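Side-chain contacts in TetR family transcriptional regulator (Streptomyces coelicolor, PDB 6SRN), which probably binds cis-regulatory DNA as a TetR-type transcription factor and holds a furan carboxylic acid hormone in a pocket of its C-terminal domain: residues I78-E83 / A127-E132; E104-M109 / E152-D157. One frame throughout, in Å; residues are numbered along the deposited sequence.

Contact 1 (I78-E83 / A127-E132)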
loop_
_atom_site.group_PDB
_atom_site.type_symbol
_atom_site.label_atom_id
_atom_site.label_comp_id
_atom_site.label_asym_id
_atom_site.label_seq_id
_atom_site.Cartn_x
_atom_site.Cartn_y
_atom_site.Cartn_z
ATOM N N ILE A 78 11.682 -0.574 -16.455
ATOM C CA ILE A 78 10.434 -0.930 -17.106
ATOM C C ILE A 78 10.357 -2.438 -17.324
ATOM O O ILE A 78 9.327 -3.045 -17.066
ATOM C CB ILE A 78 10.275 -0.179 -18.450
ATOM C CG1 ILE A 78 10.083 1.312 -18.167
ATOM C CG2 ILE A 78 9.125 -0.764 -19.244
ATOM C CD1 ILE A 78 10.172 2.157 -19.405
ATOM N N ALA A 79 11.423 -3.058 -17.852
ATOM C CA ALA A 79 11.349 -4.487 -18.143
ATOM C C ALA A 79 11.109 -5.333 -16.873
ATOM O O ALA A 79 10.406 -6.306 -16.916
ATOM C CB ALA A 79 12.603 -4.943 -18.852
ATOM N N VAL A 80 11.746 -4.954 -15.775
ATOM C CA VAL A 80 11.559 -5.638 -14.503
ATOM C C VAL A 80 10.103 -5.527 -14.062
ATOM O O VAL A 80 9.464 -6.517 -13.743
ATOM C CB VAL A 80 12.496 -5.058 -13.414
ATOM C CG1 VAL A 80 12.114 -5.579 -12.022
ATOM C CG2 VAL A 80 13.937 -5.424 -13.744
ATOM N N VAL A 81 9.553 -4.323 -14.063
ATOM C CA VAL A 81 8.149 -4.166 -13.643
ATOM C C VAL A 81 7.200 -4.924 -14.571
ATOM O O VAL A 81 6.301 -5.636 -14.142
ATOM C CB VAL A 81 7.764 -2.677 -13.548
ATOM C CG1 VAL A 81 6.295 -2.519 -13.241
ATOM C CG2 VAL A 81 8.581 -2.006 -12.486
ATOM N N GLU A 82 7.413 -4.797 -15.867
ATOM C CA GLU A 82 6.543 -5.516 -16.824
ATOM C C GLU A 82 6.608 -7.023 -16.581
ATOM O O GLU A 82 5.591 -7.732 -16.636
ATOM C CB GLU A 82 6.925 -5.223 -18.276
ATOM C CG GLU A 82 6.574 -3.874 -18.776
ATOM C CD GLU A 82 7.055 -3.769 -20.226
ATOM O OE1 GLU A 82 8.059 -4.403 -20.659
ATOM O OE2 GLU A 82 6.372 -3.112 -20.950
ATOM N N GLU A 83 7.788 -7.559 -16.309
ATOM C CA GLU A 83 7.922 -8.978 -16.139
ATOM C C GLU A 83 7.185 -9.445 -14.894
ATOM O O GLU A 83 6.586 -10.517 -14.893
ATOM C CB GLU A 83 9.408 -9.337 -16.067
ATOM C CG GLU A 83 9.696 -10.733 -15.591
ATOM C CD GLU A 83 8.954 -11.779 -16.364
ATOM O OE1 GLU A 83 8.744 -11.583 -17.578
ATOM O OE2 GLU A 83 8.606 -12.820 -15.747
ATOM N N ALA A 127 7.757 -4.458 -7.172
ATOM C CA ALA A 127 7.047 -3.726 -6.139
ATOM C C ALA A 127 7.831 -2.510 -5.671
ATOM O O ALA A 127 7.287 -1.394 -5.530
ATOM C CB ALA A 127 6.682 -4.620 -4.945
ATOM N N ARG A 128 9.139 -2.660 -5.458
ATOM C CA ARG A 128 9.902 -1.522 -5.004
ATOM C C ARG A 128 9.951 -0.424 -6.035
ATOM O O ARG A 128 9.827 0.755 -5.686
ATOM C CB ARG A 128 11.323 -1.928 -4.604
ATOM C CG ARG A 128 12.118 -0.752 -4.055
ATOM C CD ARG A 128 13.290 -1.191 -3.222
ATOM N NE ARG A 128 13.969 -0.011 -2.664
ATOM C CZ ARG A 128 14.980 -0.080 -1.793
ATOM N NH1 ARG A 128 15.449 -1.242 -1.414
ATOM N NH2 ARG A 128 15.518 1.041 -1.296
ATOM N N LEU A 129 10.149 -0.769 -7.306
ATOM C CA LEU A 129 10.144 0.254 -8.362
ATOM C C LEU A 129 8.795 0.979 -8.426
ATOM O O LEU A 129 8.767 2.223 -8.534
ATOM C CB LEU A 129 10.514 -0.387 -9.685
ATOM C CG LEU A 129 11.939 -0.940 -9.753
ATOM C CD1 LEU A 129 12.110 -1.848 -10.951
ATOM C CD2 LEU A 129 12.949 0.179 -9.789
ATOM N N GLN A 130 7.694 0.245 -8.334
ATOM C CA GLN A 130 6.349 0.880 -8.292
ATOM C C GLN A 130 6.131 1.726 -7.024
ATOM O O GLN A 130 5.389 2.731 -7.047
ATOM C CB GLN A 130 5.242 -0.138 -8.390
ATOM C CG GLN A 130 5.173 -0.857 -9.711
ATOM C CD GLN A 130 4.679 0.016 -10.841
ATOM O OE1 GLN A 130 5.189 1.119 -11.050
ATOM N NE2 GLN A 130 3.733 -0.482 -11.588
ATOM N N SER A 131 6.759 1.339 -5.918
ATOM C CA SER A 131 6.641 2.120 -4.674
ATOM C C SER A 131 7.252 3.475 -4.846
ATOM O O SER A 131 6.812 4.452 -4.199
ATOM C CB SER A 131 7.369 1.443 -3.495
ATOM O OG SER A 131 8.742 1.877 -3.434
ATOM N N GLU A 132 8.309 3.529 -5.663
ATOM C CA GLU A 132 9.129 4.662 -5.933
ATOM C C GLU A 132 8.624 5.424 -7.148
ATOM O O GLU A 132 9.222 6.375 -7.534
ATOM C CB GLU A 132 10.605 4.242 -6.120
ATOM C CG GLU A 132 11.076 3.457 -4.883
ATOM C CD GLU A 132 12.543 3.123 -4.788
ATOM O OE1 GLU A 132 13.239 3.282 -5.821
ATOM O OE2 GLU A 132 12.967 2.656 -3.658
#

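Contact 2 (E104-M109 / E152-D157)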
loop_
_atom_site.group_PDB
_atom_site.type_symbol
_atom_site.label_atom_id
_atom_site.label_comp_id
_atom_site.label_asym_id
_atom_site.label_seq_id
_atom_site.Cartn_x
_atom_site.Cartn_y
_atom_site.Cartn_z
ATOM N N GLU A 104 -11.601 -20.583 -6.060
ATOM C CA GLU A 104 -10.340 -21.257 -5.659
ATOM C C GLU A 104 -9.180 -20.837 -6.556
ATOM O O GLU A 104 -8.055 -20.779 -6.096
ATOM C CB GLU A 104 -10.498 -22.761 -5.811
ATOM C CG GLU A 104 -11.290 -23.359 -4.680
ATOM C CD GLU A 104 -11.457 -24.842 -4.897
ATOM O OE1 GLU A 104 -11.433 -25.266 -6.090
ATOM O OE2 GLU A 104 -11.517 -25.580 -3.909
ATOM N N THR A 105 -9.462 -20.505 -7.805
ATOM C CA THR A 105 -8.429 -20.037 -8.740
ATOM C C THR A 105 -7.919 -18.689 -8.242
ATOM O O THR A 105 -6.684 -18.464 -8.200
ATOM C CB THR A 105 -8.986 -19.940 -10.165
ATOM O OG1 THR A 105 -9.343 -21.267 -10.624
ATOM C CG2 THR A 105 -8.025 -19.292 -11.140
ATOM N N VAL A 106 -8.830 -17.791 -7.902
ATOM C CA VAL A 106 -8.442 -16.471 -7.339
ATOM C C VAL A 106 -7.627 -16.671 -6.054
ATOM O O VAL A 106 -6.554 -16.067 -5.870
ATOM C CB VAL A 106 -9.664 -15.619 -7.037
ATOM C CG1 VAL A 106 -9.282 -14.290 -6.411
ATOM C CG2 VAL A 106 -10.485 -15.346 -8.296
ATOM N N GLU A 107 -8.087 -17.534 -5.144
ATOM C CA GLU A 107 -7.372 -17.815 -3.924
ATOM C C GLU A 107 -5.949 -18.302 -4.189
ATOM O O GLU A 107 -4.995 -17.817 -3.547
ATOM C CB GLU A 107 -8.072 -18.874 -3.102
ATOM C CG GLU A 107 -9.303 -18.455 -2.380
ATOM C CD GLU A 107 -9.712 -19.652 -1.545
ATOM O OE1 GLU A 107 -9.007 -19.939 -0.510
ATOM O OE2 GLU A 107 -10.616 -20.349 -2.004
ATOM N N GLU A 108 -5.800 -19.265 -5.106
ATOM C CA GLU A 108 -4.494 -19.861 -5.329
ATOM C C GLU A 108 -3.561 -18.859 -6.031
ATOM O O GLU A 108 -2.340 -18.848 -5.775
ATOM C CB GLU A 108 -4.589 -21.167 -6.103
ATOM C CG GLU A 108 -3.256 -21.839 -6.360
ATOM C CD GLU A 108 -2.392 -22.170 -5.151
ATOM O OE1 GLU A 108 -2.886 -22.168 -3.998
ATOM O OE2 GLU A 108 -1.195 -22.452 -5.399
ATOM N N MET A 109 -4.096 -18.029 -6.917
ATOM C CA MET A 109 -3.257 -16.978 -7.512
ATOM C C MET A 109 -2.656 -16.067 -6.461
ATOM O O MET A 109 -1.470 -15.718 -6.509
ATOM C CB MET A 109 -4.075 -16.164 -8.508
ATOM C CG MET A 109 -4.354 -16.947 -9.775
ATOM S SD MET A 109 -2.922 -17.117 -10.810
ATOM C CE MET A 109 -2.753 -15.439 -11.417
ATOM N N GLU A 152 -10.703 -10.302 -12.337
ATOM C CA GLU A 152 -12.109 -10.045 -12.637
ATOM C C GLU A 152 -12.780 -11.203 -13.406
ATOM O O GLU A 152 -13.958 -11.491 -13.216
ATOM C CB GLU A 152 -12.156 -8.755 -13.467
ATOM C CG GLU A 152 -13.347 -7.897 -13.269
ATOM C CD GLU A 152 -13.182 -6.572 -14.025
ATOM O OE1 GLU A 152 -12.243 -6.400 -14.874
ATOM O OE2 GLU A 152 -13.961 -5.686 -13.727
ATOM N N VAL A 153 -12.037 -11.831 -14.315
ATOM C CA VAL A 153 -12.550 -12.898 -15.156
ATOM C C VAL A 153 -13.051 -14.099 -14.345
ATOM O O VAL A 153 -14.257 -14.449 -14.437
ATOM C CB VAL A 153 -11.534 -13.333 -16.216
ATOM C CG1 VAL A 153 -12.059 -14.521 -17.035
ATOM C CG2 VAL A 153 -11.230 -12.173 -17.144
ATOM N N PRO A 154 -12.177 -14.745 -13.533
ATOM C CA PRO A 154 -12.736 -15.792 -12.662
ATOM C C PRO A 154 -13.782 -15.330 -11.682
ATOM O O PRO A 154 -14.663 -16.091 -11.339
ATOM C CB PRO A 154 -11.499 -16.363 -11.941
ATOM C CG PRO A 154 -10.478 -15.321 -12.083
ATOM C CD PRO A 154 -10.714 -14.662 -13.411
ATOM N N LEU A 155 -13.716 -14.082 -11.223
ATOM C CA LEU A 155 -14.726 -13.592 -10.345
ATOM C C LEU A 155 -16.082 -13.454 -11.061
ATOM O O LEU A 155 -17.118 -13.693 -10.437
ATOM C CB LEU A 155 -14.300 -12.254 -9.746
ATOM C CG LEU A 155 -13.215 -12.400 -8.670
ATOM C CD1 LEU A 155 -12.621 -11.019 -8.375
ATOM C CD2 LEU A 155 -13.710 -13.054 -7.399
ATOM N N GLN A 156 -16.072 -13.091 -12.345
ATOM C CA GLN A 156 -17.314 -13.106 -13.159
ATOM C C GLN A 156 -17.863 -14.497 -13.266
ATOM O O GLN A 156 -19.064 -14.701 -13.158
ATOM C CB GLN A 156 -17.097 -12.540 -14.548
ATOM C CG GLN A 156 -18.358 -12.509 -15.392
ATOM C CD GLN A 156 -19.474 -11.698 -14.756
ATOM O OE1 GLN A 156 -19.229 -10.648 -14.155
ATOM N NE2 GLN A 156 -20.718 -12.190 -14.886
ATOM N N ASP A 157 -16.996 -15.468 -13.516
ATOM C CA ASP A 157 -17.442 -16.853 -13.577
ATOM C C ASP A 157 -18.039 -17.306 -12.248
ATOM O O ASP A 157 -19.010 -18.071 -12.202
ATOM C CB ASP A 157 -16.287 -17.779 -13.960
ATOM C CG ASP A 157 -15.877 -17.639 -15.440
ATOM O OD1 ASP A 157 -16.588 -17.003 -16.255
ATOM O OD2 ASP A 157 -14.804 -18.156 -15.753
#

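Contact 1 (I78-E83 / A127-E132)
V81 reaches L129 and Q130 together where two helices of the TetR fold cross, helix 73-86, which leads out of the DNA-binding part, and helix 121-131 of the ligand-binding part. The axes of the short segments approach to 9.5 Å and cross at -116°, so the contact is a compact patch, mostly apolar, rather than a long seam. V81 straddles it with both methyls. With CG1 anti to the backbone N (chi1 175°), the side chain sends its two branches to different partners: CG2 settles against L129 CB at 3.8 Å, while CG1 lies over the amide end of Q130. V80 adds a second point of touch one residue earlier. Its side chain stands at about a right angle to that of L129, and V80 CG1 meets L129 CD1 at 3.9 Å, so this one leucine methyl packs against both valines. L35 and S39 of helix 31-49 also touch V80, and F42 touches L129, which ties the patch to the first modelled helix.

Q130 is the polar member of the group and a residue of the hormone pocket. A bend at chi2 (-72°) turns its amide back toward helix 73-86, although its CB does not point there. The buried NE2 donates a hydrogen bond to the carbonyl of P141 and engages the hydroxyl of Y85, another pocket residue, two bonds that would restrain the turn of the amide; the Q130 side chain also touches the bound ligand. Against that same nitrogen rests a methyl group: V81 CG1 lies 3.7 Å from Q130 NE2.

Contact 2 (E104-M109 / E152-D157)
V106 faces P154 and L155 across two helices of the C-terminal, ligand-binding domain of this TetR-family regulator, and every touch between the segments is apolar. A single methyl does the work. V106 CG2 lies 3.8 Å from P154 CG and 3.9 Å from P154 CB, so it meets the CB-CG edge of the pyrrolidine ring. The same methyl also approaches the branch point of the leucine, with V106 CG2 and L155 CG 4.0 Å apart, and comes almost as near to L155 CD2. It is thus seated between neighbouring residues of helix 145-161. The valine torsion explains the choice of branch: with CG1 anti to the backbone N (chi1 178°), CG2 stands anti to the carbonyl carbon and beside the backbone N, the position from which it meets the proline and the leucine. L155 begins from a CB that does not aim at V106, and the outer part of its chain brings CG and CD2 closer.

Backbone hydrogen bonding forms the second group. P154 has no N-H to give, and helix 145-161 is kinked at this residue, where the bond to the preceding turn is missing. The helix nevertheless carries on, with Q156 N bonded to E152 O at 2.8 Å and D157 N to V153 O.

Other helices of the domain close in around the pair. Helix 170-192 contributes L177 against V106 and A174 against L155, while F209 of helix 197-212 also packs on V106. On helix 102-119, T105 and M109 touch M92 of helix 88-96, joining the contact to that neighbouring helix.

Both contacts are buried, contact 2 wholly apolar and contact 1 with one amide in it, and they lie at different distances from one ligand. Their centres are 24 Å apart, and even their nearest atoms stay about 11 Å from each other. In contact 1 the side chain of Q130 comes within about 4 Å of the bound furan acid and lines its pocket, whereas in contact 2 the side chain of V106 is about 9 Å away, so that contact belongs to the surrounding helix packing. Their segments alternate along the chain: helix 121-131 of contact 1 follows helix 102-119 and precedes helix 145-161, the two helices that meet in contact 2.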